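Local coordinates for bromo domain-containing protein (Trypanosoma brucei brucei, PDB 5KO4) that is of unknown function but contains a bromodomain, a fold that in its family typically recognises acetylated lysines, and so probably reads such marks on other proteins, at residues Thr5-Tyr8 with Lys9-Ser13; Leu34-Tyr37 with Arg38-Ile41; Met45-Asp48 with Leu49-Ala52; Ala90-Ile93 with Glu94-Met97. All blocks are in the same frame, centred on the assembly; numbering follows the deposited sequence. Where two conformers were deposited one is given.

The four contacts are local. Each joins residues about one helical turn apart, and they follow one another along the chain. Contact 1 starts helix 8-21. Contact 2 forms the short helix 37-40 in the long loop that follows. Contact 3 opens helix 47-55, and contact 4 lies in the middle of helix 85-104. The centres of contacts 1 and 2 are about 32 Å apart, on opposite sides of the chain's centre. In the K51 conformer given, contact 3 touches contact 1 through K51 and R12. It touches contact 4 through W47 and I93. The set thus samples three helices of the bromodomain bundle and the loop that probably borders its acetyl-lysine pocket.

Contact 1: Thr5-Tyr8 with Lys9-Ser13; sequences TSFY and KQCRS. With SO4 (sulfate ion), chain C.
S6 meets Q10 mainly through a water. S6 OG lies 2.7 Å from it. The water is placed to donate to Q10 OE1 and to O4 of a sulfate ion, though it may not serve both at once. Q10 is bent at chi2 (74°), which folds its amide back over the start of the helix. There Q10 OE1 comes to 3.5 Å from F7 CA. F7 is the N-cap residue. F7 O accepts C11 N at 3.0 Å. With F7 CG between the backbone N and the carbonyl carbon (chi1 61°), the ring turns its edge to C11. C11 SG approaches that edge near the ring plane, 3.8 Å from F7 CD2. This is a sulfur-aromatic contact. Y8 starts the helix, and Y8 O takes R12 N at 2.9 Å. The Y8 ring puts CD1 over a face of the F7 ring, and Y8 OH bonds to Y59 O. Just past Y8, K9 N donates to sulfate O4 at 2.9 Å. The K9 side chain is fully extended, and only its CB lies near the ion. The sulfate probably comes from the crystallisation liquor. A backbone N-H that donates to an anion is typical of a helix N-terminus, here that of the first helix of the bromodomain bundle.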
loop_
_atom_site.group_PDB
_atom_site.type_symbol
_atom_site.label_atom_id
_atom_site.label_comp_id
_atom_site.label_asym_id
_atom_site.label_seq_id
_atom_site.Cartn_x
_atom_site.Cartn_y
_atom_site.Cartn_z
ATOM N N THR A 5 -36.614 8.795 -5.961
ATOM C CA THR A 5 -35.869 10.040 -6.140
ATOM C C THR A 5 -34.571 9.759 -6.897
ATOM O O THR A 5 -33.961 8.707 -6.704
ATOM C CB THR A 5 -35.590 10.710 -4.786
ATOM O OG1 THR A 5 -34.672 9.904 -4.038
ATOM C CG2 THR A 5 -36.860 10.935 -3.974
ATOM N N SER A 6 -34.137 10.707 -7.739
ATOM C CA SER A 6 -32.934 10.520 -8.545
ATOM C C SER A 6 -31.684 10.572 -7.680
ATOM O O SER A 6 -31.701 11.135 -6.586
ATOM C CB SER A 6 -32.859 11.563 -9.646
ATOM O OG SER A 6 -32.868 12.883 -9.136
ATOM N N PHE A 7 -30.610 9.932 -8.139
ATOM C CA PHE A 7 -29.418 9.845 -7.306
ATOM C C PHE A 7 -28.094 9.722 -8.092
ATOM O O PHE A 7 -27.053 9.908 -7.482
ATOM C CB PHE A 7 -29.545 8.643 -6.356
ATOM C CG PHE A 7 -29.662 7.312 -7.050
ATOM C CD1 PHE A 7 -30.887 6.851 -7.502
ATOM C CD2 PHE A 7 -28.554 6.498 -7.215
ATOM C CE1 PHE A 7 -30.989 5.611 -8.136
ATOM C CE2 PHE A 7 -28.660 5.267 -7.849
ATOM C CZ PHE A 7 -29.869 4.848 -8.331
ATOM N N TYR A 8 -28.093 9.383 -9.393
ATOM C CA TYR A 8 -26.813 9.171 -10.091
ATOM C C TYR A 8 -25.934 10.425 -10.105
ATOM O O TYR A 8 -24.714 10.321 -9.938
ATOM C CB TYR A 8 -27.035 8.694 -11.529
ATOM C CG TYR A 8 -26.986 7.192 -11.651
ATOM C CD1 TYR A 8 -28.023 6.404 -11.182
ATOM C CD2 TYR A 8 -25.856 6.554 -12.138
ATOM C CE1 TYR A 8 -27.972 5.011 -11.269
ATOM C CE2 TYR A 8 -25.784 5.165 -12.209
ATOM C CZ TYR A 8 -26.836 4.399 -11.757
ATOM O OH TYR A 8 -26.736 3.027 -11.839
ATOM N N LYS A 9 -26.530 11.591 -10.323
ATOM C CA LYS A 9 -25.777 12.833 -10.338
ATOM C C LYS A 9 -25.000 13.003 -9.027
ATOM O O LYS A 9 -23.816 13.331 -9.048
ATOM C CB LYS A 9 -26.731 14.020 -10.552
ATOM C CG LYS A 9 -26.042 15.375 -10.554
ATOM C CD LYS A 9 -27.033 16.485 -10.816
ATOM C CE LYS A 9 -26.405 17.844 -10.625
ATOM N NZ LYS A 9 -27.344 18.933 -10.995
ATOM N N GLN A 10 -25.657 12.730 -7.897
ATOM C CA GLN A 10 -25.038 12.904 -6.589
ATOM C C GLN A 10 -24.001 11.815 -6.338
ATOM O O GLN A 10 -22.943 12.105 -5.780
ATOM C CB GLN A 10 -26.089 12.907 -5.482
ATOM C CG GLN A 10 -26.976 14.173 -5.487
ATOM C CD GLN A 10 -27.980 14.188 -6.613
ATOM O OE1 GLN A 10 -28.495 13.159 -7.007
ATOM N NE2 GLN A 10 -28.294 15.357 -7.143
ATOM N N CYS A 11 -24.259 10.582 -6.760
ATOM C CA CYS A 11 -23.272 9.532 -6.553
ATOM C C CYS A 11 -22.016 9.826 -7.350
ATOM O O CYS A 11 -20.903 9.661 -6.837
ATOM C CB CYS A 11 -23.846 8.177 -6.921
ATOM S SG CYS A 11 -25.187 7.624 -5.832
ATOM N N ARG A 12 -22.165 10.276 -8.596
ATOM C CA ARG A 12 -21.005 10.639 -9.397
ATOM C C ARG A 12 -20.202 11.750 -8.706
ATOM O O ARG A 12 -18.971 11.685 -8.657
ATOM C CB ARG A 12 -21.440 11.127 -10.778
ATOM C CG ARG A 12 -20.259 11.503 -11.656
ATOM C CD ARG A 12 -20.686 12.048 -12.998
ATOM N NE ARG A 12 -21.446 11.068 -13.755
ATOM C CZ ARG A 12 -20.911 10.064 -14.445
ATOM N NH1 ARG A 12 -19.589 9.900 -14.480
ATOM N NH2 ARG A 12 -21.687 9.220 -15.106
ATOM N N SER A 13 -20.873 12.792 -8.203
ATOM C CA SER A 13 -20.137 13.890 -7.580
ATOM C C SER A 13 -19.433 13.429 -6.285
ATOM O O SER A 13 -18.285 13.814 -6.059
ATOM C CB SER A 13 -21.055 15.080 -7.306
ATOM O OG SER A 13 -21.996 14.849 -6.274
HETATM S S SO4 C . -29.887 12.000 -12.388
HETATM O O1 SO4 C . -31.029 12.919 -12.187
HETATM O O2 SO4 C . -28.923 12.722 -13.220
HETATM O O3 SO4 C . -30.352 10.794 -13.025
HETATM O O4 SO4 C . -29.302 11.664 -11.078
HETATM O O HOH W 1 -30.205 13.328 -9.089
#

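Contact 2: Leu34-Tyr37 with Arg38-Ile41; sequences LPDY and RMII
The Y37 ring carries I41 CG1 over one face. I41 CG1 is 4.0 Å from the Y37 ring centroid and 22° off the ring normal, a CH-pi contact displaced toward the rim. The sequence P35-D36-Y37 matches the Pro-Asp-Tyr motif of bromodomains, found in the long loop between the first two bundle helices. In relatives this loop helps to form the acetyl-lysine pocket. I41 CB also reaches Y37 CE2, at 3.6 Å. The two side chains cross obliquely. R38 N stands near the ring at a slant. The ring of Y79, on helix 62-80, meets the Y37 ring with planes at about 45°. A type II beta turn from L34 to Y37 leads into the short helix 37-40. Y37 N bonds back to L34 O at 3.1 Å, and D36 takes a positive phi, as the third residue of such a turn does. D36 is the N-cap residue, but its carboxylate makes no capping bond. D36 O accepts I40 N at 3.2 Å and M39 N only weakly. On the outer side, M39 CE comes within 4.2 Å of D36 CB, a loose touch. D36 also packs on P85 of the second subunit, and P35 on I26 of that second subunit. Y37 CG is anti to its own N (chi1 -158°). This swings the ring toward I41, one turn on, where the backbone closes the turn: I41 N donates to Y37 O at 2.8 Å.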
loop_
_atom_site.group_PDB
_atom_site.type_symbol
_atom_site.label_atom_id
_atom_site.label_comp_id
_atom_site.label_asym_id
_atom_site.label_seq_id
_atom_site.Cartn_x
_atom_site.Cartn_y
_atom_site.Cartn_z
ATOM N N LEU A 34 -1.879 -7.586 -3.711
ATOM C CA LEU A 34 -1.134 -7.290 -2.486
ATOM C C LEU A 34 -0.990 -8.567 -1.667
ATOM O O LEU A 34 -1.815 -9.476 -1.787
ATOM C CB LEU A 34 -1.839 -6.210 -1.659
ATOM C CG LEU A 34 -1.860 -4.818 -2.262
ATOM C CD1 LEU A 34 -2.764 -3.922 -1.485
ATOM C CD2 LEU A 34 -0.450 -4.209 -2.318
ATOM N N PRO A 35 0.065 -8.688 -0.838
ATOM C CA PRO A 35 0.300 -9.968 -0.141
ATOM C C PRO A 35 -0.887 -10.408 0.713
ATOM O O PRO A 35 -1.442 -9.606 1.470
ATOM C CB PRO A 35 1.542 -9.696 0.716
ATOM C CG PRO A 35 1.788 -8.229 0.632
ATOM C CD PRO A 35 1.171 -7.742 -0.621
ATOM N N ASP A 36 -1.326 -11.672 0.516
ATOM C CA ASP A 36 -2.426 -12.309 1.248
ATOM C C ASP A 36 -3.763 -11.546 1.122
ATOM O O ASP A 36 -4.657 -11.766 1.938
ATOM C CB ASP A 36 -2.074 -12.444 2.745
ATOM C CG ASP A 36 -0.804 -13.219 3.031
ATOM O OD1 ASP A 36 -0.527 -14.185 2.298
ATOM O OD2 ASP A 36 -0.114 -12.884 4.028
ATOM N N TYR A 37 -3.926 -10.689 0.107
ATOM C CA TYR A 37 -5.121 -9.846 0.052
ATOM C C TYR A 37 -6.400 -10.661 -0.085
ATOM O O TYR A 37 -7.354 -10.416 0.652
ATOM C CB TYR A 37 -5.044 -8.828 -1.085
ATOM C CG TYR A 37 -5.957 -7.654 -0.863
ATOM C CD1 TYR A 37 -5.555 -6.576 -0.087
ATOM C CD2 TYR A 37 -7.272 -7.679 -1.307
ATOM C CE1 TYR A 37 -6.417 -5.521 0.189
ATOM C CE2 TYR A 37 -8.149 -6.647 -1.016
ATOM C CZ TYR A 37 -7.714 -5.558 -0.281
ATOM O OH TYR A 37 -8.601 -4.560 0.026
ATOM N N ARG A 38 -6.410 -11.652 -0.977
ATOM C CA ARG A 38 -7.612 -12.480 -1.215
ATOM C C ARG A 38 -7.896 -13.414 -0.031
ATOM O O ARG A 38 -9.042 -13.835 0.137
ATOM C CB ARG A 38 -7.472 -13.299 -2.504
ATOM C CG ARG A 38 -7.289 -12.452 -3.756
ATOM C CD ARG A 38 -7.219 -13.326 -5.000
ATOM N NE ARG A 38 -6.612 -12.630 -6.138
ATOM C CZ ARG A 38 -5.299 -12.499 -6.343
ATOM N NH1 ARG A 38 -4.426 -12.999 -5.471
ATOM N NH2 ARG A 38 -4.851 -11.855 -7.414
ATOM N N MET A 39 -6.878 -13.723 0.795
ATOM C CA MET A 39 -7.046 -14.545 2.000
ATOM C C MET A 39 -7.729 -13.750 3.125
ATOM O O MET A 39 -8.447 -14.323 3.942
ATOM C CB MET A 39 -5.665 -15.040 2.488
ATOM C CG MET A 39 -5.728 -16.000 3.656
ATOM S SD MET A 39 -4.082 -16.593 4.116
ATOM C CE MET A 39 -3.619 -15.348 5.338
ATOM N N ILE A 40 -7.472 -12.445 3.193
ATOM C CA ILE A 40 -7.958 -11.599 4.271
ATOM C C ILE A 40 -9.266 -10.903 3.889
ATOM O O ILE A 40 -10.148 -10.761 4.740
ATOM C CB ILE A 40 -6.846 -10.553 4.618
ATOM C CG1 ILE A 40 -5.567 -11.273 5.153
ATOM C CG2 ILE A 40 -7.337 -9.510 5.631
ATOM C CD1 ILE A 40 -5.700 -11.896 6.557
ATOM N N ILE A 41 -9.377 -10.437 2.641
ATOM C CA ILE A 41 -10.514 -9.616 2.193
ATOM C C ILE A 41 -11.388 -10.424 1.251
ATOM O O ILE A 41 -10.967 -10.757 0.142
ATOM C CB ILE A 41 -9.967 -8.341 1.521
ATOM C CG1 ILE A 41 -9.130 -7.515 2.533
ATOM C CG2 ILE A 41 -11.096 -7.492 0.933
ATOM C CD1 ILE A 41 -9.872 -7.059 3.781
#

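Contact 3: Met45-Asp48 with Leu49-Ala52; sequences MWWD and LIKA
W46 and L49 form the tight part of this contact. L49 CB sits over one face of the W46 indole, 3.7 Å from the centroid of the five-membered ring and 14° off its normal. L49 CD2 continues over the six-membered ring and comes to 3.8 Å from W46 CH2. L49 CG is anti to the backbone N (chi1 -178°), and this lays the branch along the indole. M45 fills the next place. Bends at chi2 and chi3 turn its SD toward both residues of the helix, and the M45 side chain crosses those of L49 and I50 at about a right angle. M45 SD lies 3.7 Å from L49 CD2 and 3.8 Å from I50 CG1. I50 CD1 also reaches the edge of the W47 ring, at the longer distance of 4.2 Å from W47 CE3. Toward D48, K51 and A52 the packing is looser, and the side chains meet little but backbone. K51 N donates to W47 O at 2.9 Å and A52 N to D48 O at 3.0 Å. W46 is the N-cap residue. W46 O accepts I50 N, and L49 N only weakly. W47 NE1 bonds to D22, and M45 packs on L71 and V72 of helix 62-80. The whole is the start of helix 47-55, the second helix of the bromodomain bundle, where the long loop ends.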
loop_
_atom_site.group_PDB
_atom_site.type_symbol
_atom_site.label_atom_id
_atom_site.label_comp_id
_atom_site.label_asym_id
_atom_site.label_seq_id
_atom_site.Cartn_x
_atom_site.Cartn_y
_atom_site.Cartn_z
ATOM N N MET A 45 -12.697 -4.124 -3.370
ATOM C CA MET A 45 -13.428 -3.030 -3.983
ATOM C C MET A 45 -12.493 -1.861 -4.123
ATOM O O MET A 45 -11.592 -1.690 -3.299
ATOM C CB MET A 45 -14.640 -2.663 -3.109
ATOM C CG MET A 45 -15.636 -1.698 -3.764
ATOM S SD MET A 45 -16.242 -2.181 -5.394
ATOM C CE MET A 45 -16.828 -3.850 -5.049
ATOM N N TRP A 46 -12.658 -1.082 -5.177
ATOM C CA TRP A 46 -11.763 0.030 -5.435
ATOM C C TRP A 46 -12.492 1.093 -6.263
ATOM O O TRP A 46 -13.518 0.805 -6.855
ATOM C CB TRP A 46 -10.489 -0.475 -6.128
ATOM C CG TRP A 46 -10.715 -1.221 -7.412
ATOM C CD1 TRP A 46 -10.577 -0.717 -8.668
ATOM C CD2 TRP A 46 -10.961 -2.628 -7.574
ATOM N NE1 TRP A 46 -10.784 -1.696 -9.600
ATOM C CE2 TRP A 46 -10.991 -2.887 -8.961
ATOM C CE3 TRP A 46 -11.124 -3.697 -6.690
ATOM C CZ2 TRP A 46 -11.234 -4.150 -9.476
ATOM C CZ3 TRP A 46 -11.379 -4.954 -7.209
ATOM C CH2 TRP A 46 -11.460 -5.163 -8.588
ATOM N N TRP A 47 -12.014 2.354 -6.237
ATOM C CA TRP A 47 -12.780 3.425 -6.859
ATOM C C TRP A 47 -13.040 3.205 -8.343
ATOM O O TRP A 47 -14.138 3.528 -8.802
ATOM C CB TRP A 47 -12.123 4.803 -6.708
ATOM C CG TRP A 47 -11.605 5.153 -5.332
ATOM C CD1 TRP A 47 -10.390 5.698 -5.043
ATOM C CD2 TRP A 47 -12.326 5.103 -4.090
ATOM N NE1 TRP A 47 -10.290 5.951 -3.696
ATOM C CE2 TRP A 47 -11.463 5.589 -3.085
ATOM C CE3 TRP A 47 -13.629 4.726 -3.731
ATOM C CZ2 TRP A 47 -11.818 5.586 -1.731
ATOM C CZ3 TRP A 47 -13.997 4.771 -2.393
ATOM C CH2 TRP A 47 -13.085 5.144 -1.407
ATOM N N ASP A 48 -12.059 2.722 -9.103
ATOM C CA ASP A 48 -12.277 2.571 -10.550
ATOM C C ASP A 48 -13.381 1.551 -10.841
ATOM O O ASP A 48 -14.074 1.674 -11.859
ATOM C CB ASP A 48 -10.988 2.174 -11.281
ATOM C CG ASP A 48 -9.927 3.255 -11.313
ATOM O OD1 ASP A 48 -10.248 4.419 -10.971
ATOM O OD2 ASP A 48 -8.766 2.941 -11.684
ATOM N N LEU A 49 -13.548 0.549 -9.978
ATOM C CA LEU A 49 -14.631 -0.425 -10.150
ATOM C C LEU A 49 -15.984 0.242 -9.882
ATOM O O LEU A 49 -16.936 0.042 -10.636
ATOM C CB LEU A 49 -14.430 -1.629 -9.232
ATOM C CG LEU A 49 -15.468 -2.751 -9.352
ATOM C CD1 LEU A 49 -15.651 -3.203 -10.815
ATOM C CD2 LEU A 49 -15.078 -3.936 -8.496
ATOM N N ILE A 50 -16.062 1.083 -8.845
ATOM C CA ILE A 50 -17.297 1.802 -8.558
ATOM C C ILE A 50 -17.627 2.755 -9.722
ATOM O O ILE A 50 -18.790 2.875 -10.092
ATOM C CB ILE A 50 -17.188 2.545 -7.208
ATOM C CG1 ILE A 50 -17.000 1.512 -6.066
ATOM C CG2 ILE A 50 -18.420 3.434 -6.955
ATOM C CD1 ILE A 50 -16.762 2.103 -4.715
ATOM N N LYS A 51 -16.619 3.425 -10.284
ATOM C CA LYS A 51 -16.841 4.305 -11.427
ATOM C C LYS A 51 -17.422 3.502 -12.594
ATOM O O LYS A 51 -18.387 3.932 -13.224
ATOM C CB LYS A 51 -15.518 4.974 -11.838
ATOM C CG LYS A 51 -15.617 5.901 -13.042
ATOM C CD LYS A 51 -16.378 7.181 -12.725
ATOM C CE LYS A 51 -16.859 7.871 -13.972
ATOM N NZ LYS A 51 -15.755 8.163 -14.918
ATOM N N ALA A 52 -16.856 2.325 -12.864
ATOM C CA ALA A 52 -17.342 1.475 -13.963
ATOM C C ALA A 52 -18.790 1.026 -13.711
ATOM O O ALA A 52 -19.601 0.970 -14.632
ATOM C CB ALA A 52 -16.440 0.265 -14.126
#

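Contact 4: Ala90-Ile93 with Glu94-Met97; sequences ARRI and EIAM
E94 N donates to A90 O at 2.8 Å, one of the regular bonds of helix 85-104. E94 CG is anti to the backbone N (chi1 -171°), and the chain runs on extended. It lies alongside R91, pointing the same way. The guanidinium and carboxylate planes are 70° apart. E94 OE1 stays 4.7 Å from R91 NE, so the charges may attract each other but do not meet. Each has another partner: E94 OE1 bonds to Y77 OH, while R91 makes a salt bridge to E82 and a cation-pi contact with Y77. I95 comes next. Its N bonds to R91 O, and I95 CG1 lies 3.2 Å from R91 O. I95 CD1 then lies over one face of the R92 guanidinium, offset toward the rim and 3.5 Å from R92 NH1. R92 bends at chi2 and chi3, which brings its flat end back over the isoleucine on the outer side of the helix. A96 N donates to R92 O at 3.0 Å. M97 N donates to I93 O at 2.9 Å. On the inner side, I93 packs on V18 and L21 of helix 8-21, and A96 on L21. A90 packs on C76 and Y77 of helix 62-80, and E94 on V73 of the same helix. Helix 85-104 is thus held against two other helices of the bromodomain bundle.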
loop_
_atom_site.group_PDB
_atom_site.type_symbol
_atom_site.label_atom_id
_atom_site.label_comp_id
_atom_site.label_asym_id
_atom_site.label_seq_id
_atom_site.Cartn_x
_atom_site.Cartn_y
_atom_site.Cartn_z
ATOM N N ALA A 90 -8.149 6.473 4.673
ATOM C CA ALA A 90 -9.473 5.899 4.430
ATOM C C ALA A 90 -10.513 6.498 5.379
ATOM O O ALA A 90 -11.636 6.746 4.958
ATOM C CB ALA A 90 -9.439 4.387 4.592
ATOM N N ARG A 91 -10.132 6.784 6.640
ATOM C CA ARG A 91 -11.072 7.383 7.597
ATOM C C ARG A 91 -11.458 8.790 7.166
ATOM O O ARG A 91 -12.631 9.148 7.273
ATOM C CB ARG A 91 -10.474 7.427 9.011
ATOM C CG ARG A 91 -10.491 6.075 9.736
ATOM C CD ARG A 91 -11.851 5.654 10.146
ATOM N NE ARG A 91 -11.916 5.171 11.527
ATOM C CZ ARG A 91 -11.670 3.923 11.918
ATOM N NH1 ARG A 91 -11.182 3.032 11.063
ATOM N NH2 ARG A 91 -11.852 3.572 13.178
ATOM N N ARG A 92 -10.490 9.600 6.685
ATOM C CA ARG A 92 -10.845 10.950 6.226
ATOM C C ARG A 92 -11.809 10.857 5.041
ATOM O O ARG A 92 -12.733 11.660 4.932
ATOM C CB ARG A 92 -9.605 11.751 5.816
ATOM C CG ARG A 92 -8.618 12.050 6.938
ATOM C CD ARG A 92 -9.242 12.485 8.254
ATOM N NE ARG A 92 -10.084 13.684 8.108
ATOM C CZ ARG A 92 -10.764 14.244 9.101
ATOM N NH1 ARG A 92 -10.699 13.738 10.329
ATOM N NH2 ARG A 92 -11.508 15.324 8.878
ATOM N N ILE A 93 -11.607 9.873 4.164
ATOM C CA ILE A 93 -12.482 9.654 3.022
ATOM C C ILE A 93 -13.857 9.183 3.501
ATOM O O ILE A 93 -14.865 9.656 2.982
ATOM C CB ILE A 93 -11.813 8.651 2.053
ATOM C CG1 ILE A 93 -10.652 9.344 1.326
ATOM C CG2 ILE A 93 -12.836 8.079 1.039
ATOM C CD1 ILE A 93 -9.730 8.412 0.581
ATOM N N GLU A 94 -13.908 8.294 4.498
ATOM C CA GLU A 94 -15.172 7.823 5.037
ATOM C C GLU A 94 -15.954 8.989 5.641
ATOM O O GLU A 94 -17.164 9.102 5.446
ATOM C CB GLU A 94 -14.949 6.739 6.100
ATOM C CG GLU A 94 -16.254 6.085 6.522
ATOM C CD GLU A 94 -16.142 5.048 7.612
ATOM O OE1 GLU A 94 -15.007 4.725 8.014
ATOM O OE2 GLU A 94 -17.196 4.606 8.115
ATOM N N ILE A 95 -15.259 9.858 6.380
ATOM C CA ILE A 95 -15.879 11.021 6.993
ATOM C C ILE A 95 -16.481 11.884 5.912
ATOM O O ILE A 95 -17.627 12.301 6.032
ATOM C CB ILE A 95 -14.835 11.795 7.836
ATOM C CG1 ILE A 95 -14.495 11.004 9.103
ATOM C CG2 ILE A 95 -15.346 13.186 8.196
ATOM C CD1 ILE A 95 -13.286 11.425 9.783
ATOM N N ALA A 96 -15.734 12.125 4.833
ATOM C CA ALA A 96 -16.241 12.933 3.735
ATOM C C ALA A 96 -17.442 12.326 3.081
ATOM O O ALA A 96 -18.442 13.014 2.898
ATOM C CB ALA A 96 -15.161 13.148 2.694
ATOM N N MET A 97 -17.373 11.078 2.672
ATOM C CA MET A 97 -18.517 10.530 1.959
ATOM C C MET A 97 -19.758 10.413 2.899
ATOM O O MET A 97 -20.853 10.733 2.451
ATOM C CB MET A 97 -18.175 9.200 1.288
ATOM C CG MET A 97 -17.932 8.084 2.225
ATOM S SD MET A 97 -17.007 6.732 1.450
ATOM C CE MET A 97 -17.394 5.477 2.534
#